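Local atomic coordinates of CobC (Shigella flexneri 2a, PDB entry 6NRU), a protein that catalyses removal of the phosphate from alpha-ribazole 5'-phosphate and from adenosylcobalamin 5'-phosphate, a step in assembling the nucleotide loop of vitamin B12. Residues A[88-93]-A[104-109]; A[111-116]-A[170-175]. One frame throughout, in Å; residues are numbered along the deposited sequence.

Contact 1. Residues A[88-93]-A[104-109]; sequences GDWEMR and ENYSAW
An aromatic cluster of Trp90, Tyr106 and Trp109 joins the loop that follows strand 76-78 to helix 103-111, in the part of this histidine phosphatase fold (branch 1) that stands out from the central sheet. The indole of Trp90 is the only group of 88-93 that touches the helix segment. Its six-membered ring reaches the helix and meets three residues in three different ways. Tyr106 comes over one face, edge first, in a T-shaped pair: the planes stand at 79°, the centroids are 5.0 Å apart, and Tyr106 CD1 lies nearest the rim of the indole, 3.7 Å from Trp90 CH2. The tyrosine takes up this place because its CG is anti to the backbone N (chi1 -169°). Trp109 is met the other way round. Here Trp90 offers its edge to the face of the five-membered ring of Trp109, offset, with planes at 68°, and Trp90 CZ3 sits 3.5 Å from Trp109 CG. The helix backbone is reached as well: Trp90 CZ2 packs 3.6 Å from Tyr106 CA.

The polar ends of Trp90 and Tyr106 are tied down by neighbours. Trp90 NE1 is hydrogen-bonded to Asp102 OD2, just ahead of the helix, and Tyr106 OH to Tyr22 OH and His95 ND1, so neither buried polar atom is left without a partner. Phe87 adds a further edge-to-face pair with Trp109, whose side chain also lies close to bound glycol molecules. Within the loop, a type II turn from Trp90 to Arg93 brings the arginine back so that its NH1 bonds to Asp89 O at 2.8 Å. On the helix side, Asn105 O lies at the indole edge, near the ring plane, 3.4 Å from Trp90 CH2.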
ATOM      1  N   GLY A  88      11.068  -9.217   8.874  1.00 52.41           N
ATOM      2  CA  GLY A  88      12.088  -9.674   9.805  1.00 52.96           C
ATOM      3  C   GLY A  88      13.398 -10.001   9.114  1.00 53.96           C
ATOM      4  O   GLY A  88      13.962  -9.183   8.379  1.00 54.38           O
ATOM      5  N   ASP A  89      13.895 -11.217   9.357  1.00 52.60           N
ATOM      6  CA  ASP A  89      15.176 -11.633   8.795  1.00 51.76           C
ATOM      7  C   ASP A  89      15.113 -11.838   7.287  1.00 49.85           C
ATOM      8  O   ASP A  89      16.165 -11.902   6.641  1.00 50.26           O
ATOM      9  CB  ASP A  89      15.657 -12.924   9.465  1.00 54.05           C
ATOM     10  CG  ASP A  89      16.152 -12.702  10.889  1.00 55.43           C
ATOM     11  OD1 ASP A  89      16.731 -11.630  11.169  1.00 55.48           O
ATOM     12  OD2 ASP A  89      15.973 -13.609  11.728  1.00 56.18           O
ATOM     13  N   TRP A  90      13.915 -11.936   6.714  1.00 48.12           N
ATOM     14  CA  TRP A  90      13.744 -12.261   5.303  1.00 48.10           C
ATOM     15  C   TRP A  90      13.797 -11.046   4.386  1.00 47.13           C
ATOM     16  O   TRP A  90      13.689 -11.211   3.167  1.00 48.55           O
ATOM     17  CB  TRP A  90      12.414 -12.989   5.087  1.00 47.96           C
ATOM     18  CG  TRP A  90      12.358 -14.347   5.707  1.00 49.15           C
ATOM     19  CD1 TRP A  90      13.389 -15.033   6.281  1.00 49.80           C
ATOM     20  CD2 TRP A  90      11.208 -15.191   5.813  1.00 49.54           C
ATOM     21  NE1 TRP A  90      12.951 -16.251   6.739  1.00 50.26           N
ATOM     22  CE2 TRP A  90      11.614 -16.372   6.465  1.00 50.46           C
ATOM     23  CE3 TRP A  90       9.873 -15.062   5.419  1.00 50.05           C
ATOM     24  CZ2 TRP A  90      10.733 -17.416   6.734  1.00 52.14           C
ATOM     25  CZ3 TRP A  90       9.000 -16.101   5.687  1.00 51.22           C
ATOM     26  CH2 TRP A  90       9.433 -17.261   6.339  1.00 51.90           C
ATOM     27  N   GLU A  91      13.952  -9.840   4.928  1.00 44.11           N
ATOM     28  CA  GLU A  91      13.944  -8.646   4.098  1.00 42.87           C
ATOM     29  C   GLU A  91      15.228  -8.545   3.281  1.00 43.24           C
ATOM     30  O   GLU A  91      16.292  -9.018   3.690  1.00 44.44           O
ATOM     31  CB  GLU A  91      13.764  -7.399   4.962  1.00 42.81           C
ATOM     32  CG  GLU A  91      12.611  -7.512   5.942  1.00 43.31           C
ATOM     33  CD  GLU A  91      12.158  -6.173   6.487  1.00 43.71           C
ATOM     34  OE1 GLU A  91      13.016  -5.295   6.716  1.00 44.18           O
ATOM     35  OE2 GLU A  91      10.937  -6.002   6.692  1.00 44.53           O
HETATM   36  N   MSE A  92      15.111  -7.921   2.110  1.00 43.47           N
HETATM   37  CA  MSE A  92      16.209  -7.795   1.148  1.00 45.38           C
HETATM   38  C   MSE A  92      16.833  -9.139   0.784  1.00 48.50           C
HETATM   39  O   MSE A  92      18.041  -9.229   0.567  1.00 48.71           O
HETATM   40  CB  MSE A  92      17.291  -6.854   1.680  1.00 44.75           C
HETATM   41  CG  MSE A  92      16.794  -5.456   1.957  1.00 45.53           C
HETATM   42 SE   MSE A  92      15.862  -4.718   0.415  0.70 50.03          SE
HETATM   43  CE  MSE A  92      17.395  -4.077  -0.615  1.00 50.63           C
ATOM     44  N   ARG A  93      16.004 -10.178   0.711  1.00 51.19           N
ATOM     45  CA  ARG A  93      16.461 -11.512   0.359  1.00 54.98           C
ATOM     46  C   ARG A  93      15.474 -12.137  -0.617  1.00 58.67           C
ATOM     47  O   ARG A  93      14.298 -11.767  -0.667  1.00 57.75           O
ATOM     48  CB  ARG A  93      16.641 -12.388   1.608  1.00 55.21           C
ATOM     49  CG  ARG A  93      17.800 -11.940   2.491  1.00 54.51           C
ATOM     50  CD  ARG A  93      17.750 -12.560   3.878  1.00 53.97           C
ATOM     51  NE  ARG A  93      18.088 -13.981   3.861  1.00 56.53           N
ATOM     52  CZ  ARG A  93      17.897 -14.804   4.887  1.00 57.16           C
ATOM     53  NH1 ARG A  93      17.370 -14.349   6.017  1.00 55.77           N
ATOM     54  NH2 ARG A  93      18.229 -16.085   4.784  1.00 58.65           N
ATOM     55  N   GLU A 104      12.887 -24.646   6.674  1.00 73.07           N
ATOM     56  CA  GLU A 104      11.682 -25.035   7.399  1.00 75.71           C
ATOM     57  C   GLU A 104      10.771 -23.841   7.655  1.00 75.87           C
ATOM     58  O   GLU A 104       9.574 -23.888   7.350  1.00 76.47           O
ATOM     59  CB  GLU A 104      12.049 -25.718   8.714  1.00 77.48           C
ATOM     60  CG  GLU A 104      10.841 -26.025   9.581  1.00 80.21           C
ATOM     61  CD  GLU A 104      11.218 -26.670  10.896  1.00 83.05           C
ATOM     62  OE1 GLU A 104      12.390 -27.075  11.044  1.00 84.37           O
ATOM     63  OE2 GLU A 104      10.342 -26.774  11.781  1.00 83.63           O
ATOM     64  N   ASN A 105      11.316 -22.762   8.222  1.00 77.68           N
ATOM     65  CA  ASN A 105      10.489 -21.596   8.520  1.00 77.19           C
ATOM     66  C   ASN A 105       9.926 -20.978   7.246  1.00 75.54           C
ATOM     67  O   ASN A 105       8.791 -20.488   7.234  1.00 74.60           O
ATOM     68  CB  ASN A 105      11.295 -20.564   9.311  1.00 77.68           C
ATOM     69  CG  ASN A 105      11.920 -21.149  10.563  1.00 81.54           C
ATOM     70  OD1 ASN A 105      13.075 -20.871  10.885  1.00 81.07           O
ATOM     71  ND2 ASN A 105      11.155 -21.968  11.277  1.00 84.55           N
ATOM     72  N   TYR A 106      10.694 -21.012   6.156  1.00 72.32           N
ATOM     73  CA  TYR A 106      10.224 -20.422   4.908  1.00 70.45           C
ATOM     74  C   TYR A 106       9.214 -21.322   4.199  1.00 71.07           C
ATOM     75  O   TYR A 106       8.259 -20.823   3.594  1.00 69.93           O
ATOM     76  CB  TYR A 106      11.411 -20.114   3.998  1.00 71.03           C
ATOM     77  CG  TYR A 106      11.056 -19.279   2.801  1.00 72.57           C
ATOM     78  CD1 TYR A 106      10.702 -17.945   2.941  1.00 71.27           C
ATOM     79  CD2 TYR A 106      11.065 -19.825   1.529  1.00 76.40           C
ATOM     80  CE1 TYR A 106      10.370 -17.180   1.840  1.00 72.76           C
ATOM     81  CE2 TYR A 106      10.738 -19.071   0.428  1.00 77.61           C
ATOM     82  CZ  TYR A 106      10.391 -17.750   0.587  1.00 75.89           C
ATOM     83  OH  TYR A 106      10.063 -16.997  -0.516  1.00 77.56           O
ATOM     84  N   SER A 107       9.408 -22.645   4.259  1.00 72.97           N
ATOM     85  CA  SER A 107       8.428 -23.571   3.697  1.00 74.97           C
ATOM     86  C   SER A 107       7.096 -23.452   4.419  1.00 72.27           C
ATOM     87  O   SER A 107       6.030 -23.513   3.793  1.00 72.86           O
ATOM     88  CB  SER A 107       8.937 -25.009   3.796  1.00 79.01           C
ATOM     89  OG  SER A 107      10.282 -25.112   3.377  1.00 80.84           O
ATOM     90  N   ALA A 108       7.143 -23.308   5.746  1.00 68.69           N
ATOM     91  CA  ALA A 108       5.925 -23.124   6.522  1.00 67.59           C
ATOM     92  C   ALA A 108       5.200 -21.853   6.111  1.00 68.31           C
ATOM     93  O   ALA A 108       3.967 -21.795   6.162  1.00 71.21           O
ATOM     94  CB  ALA A 108       6.257 -23.095   8.012  1.00 64.00           C
ATOM     95  N   TRP A 109       5.948 -20.834   5.690  1.00 67.28           N
ATOM     96  CA  TRP A 109       5.333 -19.608   5.198  1.00 68.06           C
ATOM     97  C   TRP A 109       4.759 -19.795   3.799  1.00 72.49           C
ATOM     98  O   TRP A 109       3.630 -19.372   3.529  1.00 71.88           O
ATOM     99  CB  TRP A 109       6.356 -18.472   5.212  1.00 65.27           C
ATOM    100  CG  TRP A 109       6.107 -17.405   4.188  1.00 63.99           C
ATOM    101  CD1 TRP A 109       6.647 -17.325   2.935  1.00 64.62           C
ATOM    102  CD2 TRP A 109       5.261 -16.257   4.333  1.00 61.52           C
ATOM    103  NE1 TRP A 109       6.187 -16.202   2.291  1.00 63.74           N
ATOM    104  CE2 TRP A 109       5.334 -15.529   3.127  1.00 62.05           C
ATOM    105  CE3 TRP A 109       4.447 -15.775   5.362  1.00 59.09           C
ATOM    106  CZ2 TRP A 109       4.624 -14.346   2.924  1.00 60.98           C
ATOM    107  CZ3 TRP A 109       3.743 -14.603   5.159  1.00 58.77           C
ATOM    108  CH2 TRP A 109       3.836 -13.902   3.949  1.00 59.89           C
TER

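Contact 2. Residues A[111-116]-A[170-175]; sequences NDWQHA and SMWHFR
The indole of Trp113 carries Trp172 on one face and the CB of its own neighbour Gln114 on the other, while Trp172 brings its pyrrole edge to the meeting. The pair is an offset edge-to-face (T-shaped) tryptophan contact, with planes at 83° and 4.8 Å between the six-membered ring of Trp113 and the five-membered ring of Trp172. It bridges two loops of the histidine phosphatase fold: the one leaving helix 103-111 and the one running from helix 153-163 toward strand 181-187. The edge atom that leads is Trp172 NE1, which stands 3.1 Å above the plane of the Trp113 ring, offset toward the rim, with its N-H directed at the centre of the six-membered ring; it is 3.3 Å from both CZ2 and CH2 of Trp113. Beside it, Trp172 CD1 is 3.9 Å from Trp113 CZ2.

For Trp113, CG lies between the backbone N and the carbonyl carbon (chi1 69°), which turns the indole so that one face meets Trp172 while the other stays over Gln114 CB. Phe124, at the start of helix 124-136, adds another edge-to-face partner for this ring.

Met171, modelled as selenomethionine, supports the pair from its own 3-10 turn. Its CG packs over one face of the Trp172 indole, near the rim, and its selenium makes an oblique Met-aromatic contact with Trp113, 63° off the normal of the six-membered ring. The same side chain also packs on Phe124 and on Ser157 and Leu158 of helix 153-163. A bound glycol molecule lies near each tryptophan. Across in the first loop, His115 ND1 bonds to Asp112 OD1 at 3.3 Å, on the syn side of the carboxylate and almost in the imidazole plane.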
ATOM      1  N   ASN A 111       3.687 -22.469   2.478  1.00 87.87           N
ATOM      2  CA  ASN A 111       2.561 -23.392   2.537  1.00 91.96           C
ATOM      3  C   ASN A 111       1.417 -22.897   3.415  1.00 89.62           C
ATOM      4  O   ASN A 111       0.339 -23.499   3.394  1.00 93.03           O
ATOM      5  CB  ASN A 111       3.028 -24.767   3.037  1.00 95.82           C
ATOM      6  CG  ASN A 111       3.994 -25.445   2.078  1.00100.16           C
ATOM      7  OD1 ASN A 111       4.144 -25.031   0.927  1.00102.28           O
ATOM      8  ND2 ASN A 111       4.654 -26.495   2.551  1.00101.57           N
ATOM      9  N   ASP A 112       1.615 -21.817   4.175  1.00 81.12           N
ATOM     10  CA  ASP A 112       0.597 -21.301   5.084  1.00 76.40           C
ATOM     11  C   ASP A 112       0.907 -19.826   5.345  1.00 67.28           C
ATOM     12  O   ASP A 112       1.246 -19.419   6.454  1.00 64.08           O
ATOM     13  CB  ASP A 112       0.545 -22.095   6.392  1.00 79.25           C
ATOM     14  CG  ASP A 112      -0.666 -21.748   7.239  1.00 80.61           C
ATOM     15  OD1 ASP A 112      -1.546 -20.999   6.757  1.00 80.95           O
ATOM     16  OD2 ASP A 112      -0.735 -22.223   8.394  1.00 80.50           O
ATOM     17  N   TRP A 113       0.770 -19.008   4.298  1.00 63.55           N
ATOM     18  CA  TRP A 113       1.116 -17.594   4.391  1.00 58.94           C
ATOM     19  C   TRP A 113       0.214 -16.826   5.349  1.00 56.77           C
ATOM     20  O   TRP A 113       0.586 -15.732   5.786  1.00 55.22           O
ATOM     21  CB  TRP A 113       1.049 -16.944   3.007  1.00 58.77           C
ATOM     22  CG  TRP A 113      -0.344 -16.847   2.484  1.00 60.84           C
ATOM     23  CD1 TRP A 113      -1.012 -17.784   1.753  1.00 64.29           C
ATOM     24  CD2 TRP A 113      -1.254 -15.760   2.671  1.00 61.14           C
ATOM     25  NE1 TRP A 113      -2.281 -17.342   1.464  1.00 66.32           N
ATOM     26  CE2 TRP A 113      -2.454 -16.101   2.019  1.00 64.10           C
ATOM     27  CE3 TRP A 113      -1.172 -14.528   3.326  1.00 59.70           C
ATOM     28  CZ2 TRP A 113      -3.561 -15.255   2.000  1.00 64.08           C
ATOM     29  CZ3 TRP A 113      -2.272 -13.689   3.305  1.00 60.63           C
ATOM     30  CH2 TRP A 113      -3.449 -14.056   2.647  1.00 56.95           C
ATOM     31  N   GLN A 114      -0.954 -17.364   5.685  1.00 57.36           N
ATOM     32  CA  GLN A 114      -1.896 -16.615   6.501  1.00 57.54           C
ATOM     33  C   GLN A 114      -1.595 -16.696   7.989  1.00 57.38           C
ATOM     34  O   GLN A 114      -2.058 -15.834   8.742  1.00 58.35           O
ATOM     35  CB  GLN A 114      -3.317 -17.108   6.252  1.00 61.38           C
ATOM     36  CG  GLN A 114      -4.345 -16.005   6.296  1.00 62.51           C
ATOM     37  CD  GLN A 114      -5.522 -16.299   5.406  1.00 64.98           C
ATOM     38  OE1 GLN A 114      -5.519 -17.277   4.659  1.00 61.54           O
ATOM     39  NE2 GLN A 114      -6.543 -15.455   5.476  1.00 59.97           N
ATOM     40  N   HIS A 115      -0.913 -17.758   8.401  1.00 56.86           N
ATOM     41  CA  HIS A 115      -0.579 -17.964   9.797  1.00 55.50           C
ATOM     42  C   HIS A 115       0.884 -18.110  10.189  1.00 54.67           C
ATOM     43  O   HIS A 115       1.228 -17.915  11.334  1.00 53.56           O
ATOM     44  CB  HIS A 115      -1.371 -19.145  10.327  1.00 57.03           C
ATOM     45  CG  HIS A 115      -2.841 -19.023  10.107  1.00 56.88           C
ATOM     46  ND1 HIS A 115      -3.472 -19.544   9.005  1.00 57.80           N
ATOM     47  CD2 HIS A 115      -3.801 -18.441  10.853  1.00 56.79           C
ATOM     48  CE1 HIS A 115      -4.758 -19.281   9.078  1.00 60.26           C
ATOM     49  NE2 HIS A 115      -4.985 -18.620  10.194  1.00 59.00           N
ATOM     50  N   ALA A 116       1.737 -18.449   9.244  1.00 56.81           N
ATOM     51  CA  ALA A 116       3.156 -18.611   9.521  1.00 56.70           C
ATOM     52  C   ALA A 116       3.834 -17.251   9.649  1.00 54.43           C
ATOM     53  O   ALA A 116       3.539 -16.318   8.896  1.00 54.30           O
ATOM     54  CB  ALA A 116       3.823 -19.433   8.419  1.00 59.40           C
ATOM     55  N   SER A 170      -9.054 -12.973   0.676  1.00 53.95           N
ATOM     56  CA  SER A 170      -9.425 -12.559  -0.671  1.00 54.71           C
ATOM     57  C   SER A 170      -8.840 -11.207  -1.067  1.00 56.79           C
ATOM     58  O   SER A 170      -9.357 -10.571  -1.992  1.00 58.14           O
ATOM     59  CB  SER A 170     -10.948 -12.528  -0.805  1.00 53.33           C
ATOM     60  OG  SER A 170     -11.515 -11.648   0.145  1.00 51.86           O
HETATM   61  N   MSE A 171      -7.784 -10.755  -0.399  1.00 57.12           N
HETATM   62  CA  MSE A 171      -7.102  -9.526  -0.783  1.00 55.71           C
HETATM   63  C   MSE A 171      -6.447  -9.682  -2.145  1.00 54.46           C
HETATM   64  O   MSE A 171      -6.167  -8.698  -2.824  1.00 55.07           O
HETATM   65  CB  MSE A 171      -6.047  -9.148   0.252  1.00 57.84           C
HETATM   66  CG  MSE A 171      -5.026 -10.241   0.493  1.00 62.30           C
HETATM   67 SE   MSE A 171      -3.671  -9.724   1.786  0.78 67.36          SE
HETATM   68  CE  MSE A 171      -2.466  -8.721   0.623  1.00 66.70           C
ATOM     69  N   TRP A 172      -6.204 -10.930  -2.536  1.00 53.74           N
ATOM     70  CA  TRP A 172      -5.477 -11.230  -3.760  1.00 53.73           C
ATOM     71  C   TRP A 172      -6.347 -11.179  -5.006  1.00 51.60           C
ATOM     72  O   TRP A 172      -5.839 -11.435  -6.104  1.00 51.32           O
ATOM     73  CB  TRP A 172      -4.813 -12.601  -3.640  1.00 57.06           C
ATOM     74  CG  TRP A 172      -3.892 -12.673  -2.472  1.00 59.72           C
ATOM     75  CD1 TRP A 172      -4.106 -13.333  -1.299  1.00 61.41           C
ATOM     76  CD2 TRP A 172      -2.611 -12.040  -2.350  1.00 60.54           C
ATOM     77  NE1 TRP A 172      -3.033 -13.160  -0.457  1.00 62.77           N
ATOM     78  CE2 TRP A 172      -2.103 -12.370  -1.080  1.00 61.77           C
ATOM     79  CE3 TRP A 172      -1.845 -11.231  -3.194  1.00 60.85           C
ATOM     80  CZ2 TRP A 172      -0.863 -11.920  -0.633  1.00 62.83           C
ATOM     81  CZ3 TRP A 172      -0.616 -10.785  -2.749  1.00 61.79           C
ATOM     82  CH2 TRP A 172      -0.137 -11.130  -1.481  1.00 62.86           C
ATOM     83  N   HIS A 173      -7.634 -10.863  -4.869  1.00 49.84           N
ATOM     84  CA  HIS A 173      -8.470 -10.590  -6.028  1.00 48.63           C
ATOM     85  C   HIS A 173      -8.279  -9.177  -6.564  1.00 49.03           C
ATOM     86  O   HIS A 173      -8.797  -8.866  -7.643  1.00 50.05           O
ATOM     87  CB  HIS A 173      -9.948 -10.806  -5.687  1.00 46.33           C
ATOM     88  CG  HIS A 173     -10.318 -12.237  -5.448  1.00 44.20           C
ATOM     89  ND1 HIS A 173     -10.162 -13.218  -6.404  1.00 44.64           N
ATOM     90  CD2 HIS A 173     -10.856 -12.849  -4.367  1.00 43.48           C
ATOM     91  CE1 HIS A 173     -10.580 -14.374  -5.919  1.00 45.08           C
ATOM     92  NE2 HIS A 173     -11.006 -14.178  -4.683  1.00 45.00           N
ATOM     93  N   PHE A 174      -7.546  -8.320  -5.841  1.00 49.31           N
ATOM     94  CA  PHE A 174      -7.351  -6.910  -6.197  1.00 50.61           C
ATOM     95  C   PHE A 174      -5.864  -6.585  -6.113  1.00 52.82           C
ATOM     96  O   PHE A 174      -5.409  -5.981  -5.140  1.00 54.37           O
ATOM     97  CB  PHE A 174      -8.164  -5.988  -5.284  1.00 49.93           C
ATOM     98  CG  PHE A 174      -9.525  -6.508  -4.949  1.00 51.62           C
ATOM     99  CD1 PHE A 174     -10.608  -6.220  -5.762  1.00 53.37           C
ATOM    100  CD2 PHE A 174      -9.727  -7.280  -3.816  1.00 52.16           C
ATOM    101  CE1 PHE A 174     -11.866  -6.696  -5.456  1.00 54.96           C
ATOM    102  CE2 PHE A 174     -10.982  -7.761  -3.505  1.00 53.69           C
ATOM    103  CZ  PHE A 174     -12.053  -7.468  -4.324  1.00 55.03           C
ATOM    104  N   ARG A 175      -5.108  -6.969  -7.136  1.00 53.80           N
ATOM    105  CA  ARG A 175      -3.712  -6.563  -7.202  1.00 55.84           C
ATOM    106  C   ARG A 175      -3.620  -5.077  -7.523  1.00 51.84           C
ATOM    107  O   ARG A 175      -4.219  -4.601  -8.493  1.00 51.86           O
ATOM    108  CB  ARG A 175      -2.967  -7.387  -8.249  1.00 63.19           C
ATOM    109  CG  ARG A 175      -2.319  -8.645  -7.692  1.00 68.33           C
ATOM    110  CD  ARG A 175      -0.943  -8.878  -8.300  1.00 72.74           C
ATOM    111  NE  ARG A 175      -1.002  -9.699  -9.509  1.00 76.70           N
ATOM    112  CZ  ARG A 175      -0.716  -9.259 -10.731  1.00 78.69           C
ATOM    113  NH1 ARG A 175      -0.346  -7.999 -10.919  1.00 78.98           N
ATOM    114  NH2 ARG A 175      -0.796 -10.083 -11.768  1.00 80.14           N
TER

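How the contacts relate
Contact 1 closes before contact 2 opens, so the two follow one another along the chain, their centres 15 Å apart and on the same side of the molecule's centre. Helix 103-111 is the connection: it supplies one half of contact 1, and the loop leaving it supplies one half of contact 2. They also touch directly, where Ala116 CB packs 3.3 Å from Ala108 O. Contact 1 lies within the outlying region, whereas contact 2 joins the loop after helix 103-111 to the loop after helix 153-163. One side chain of each, Trp109 and Met171, comes within about 9 and 7 Å of the side chain of Glu84, the likely proton donor/acceptor, so each contact reaches toward the probable active site.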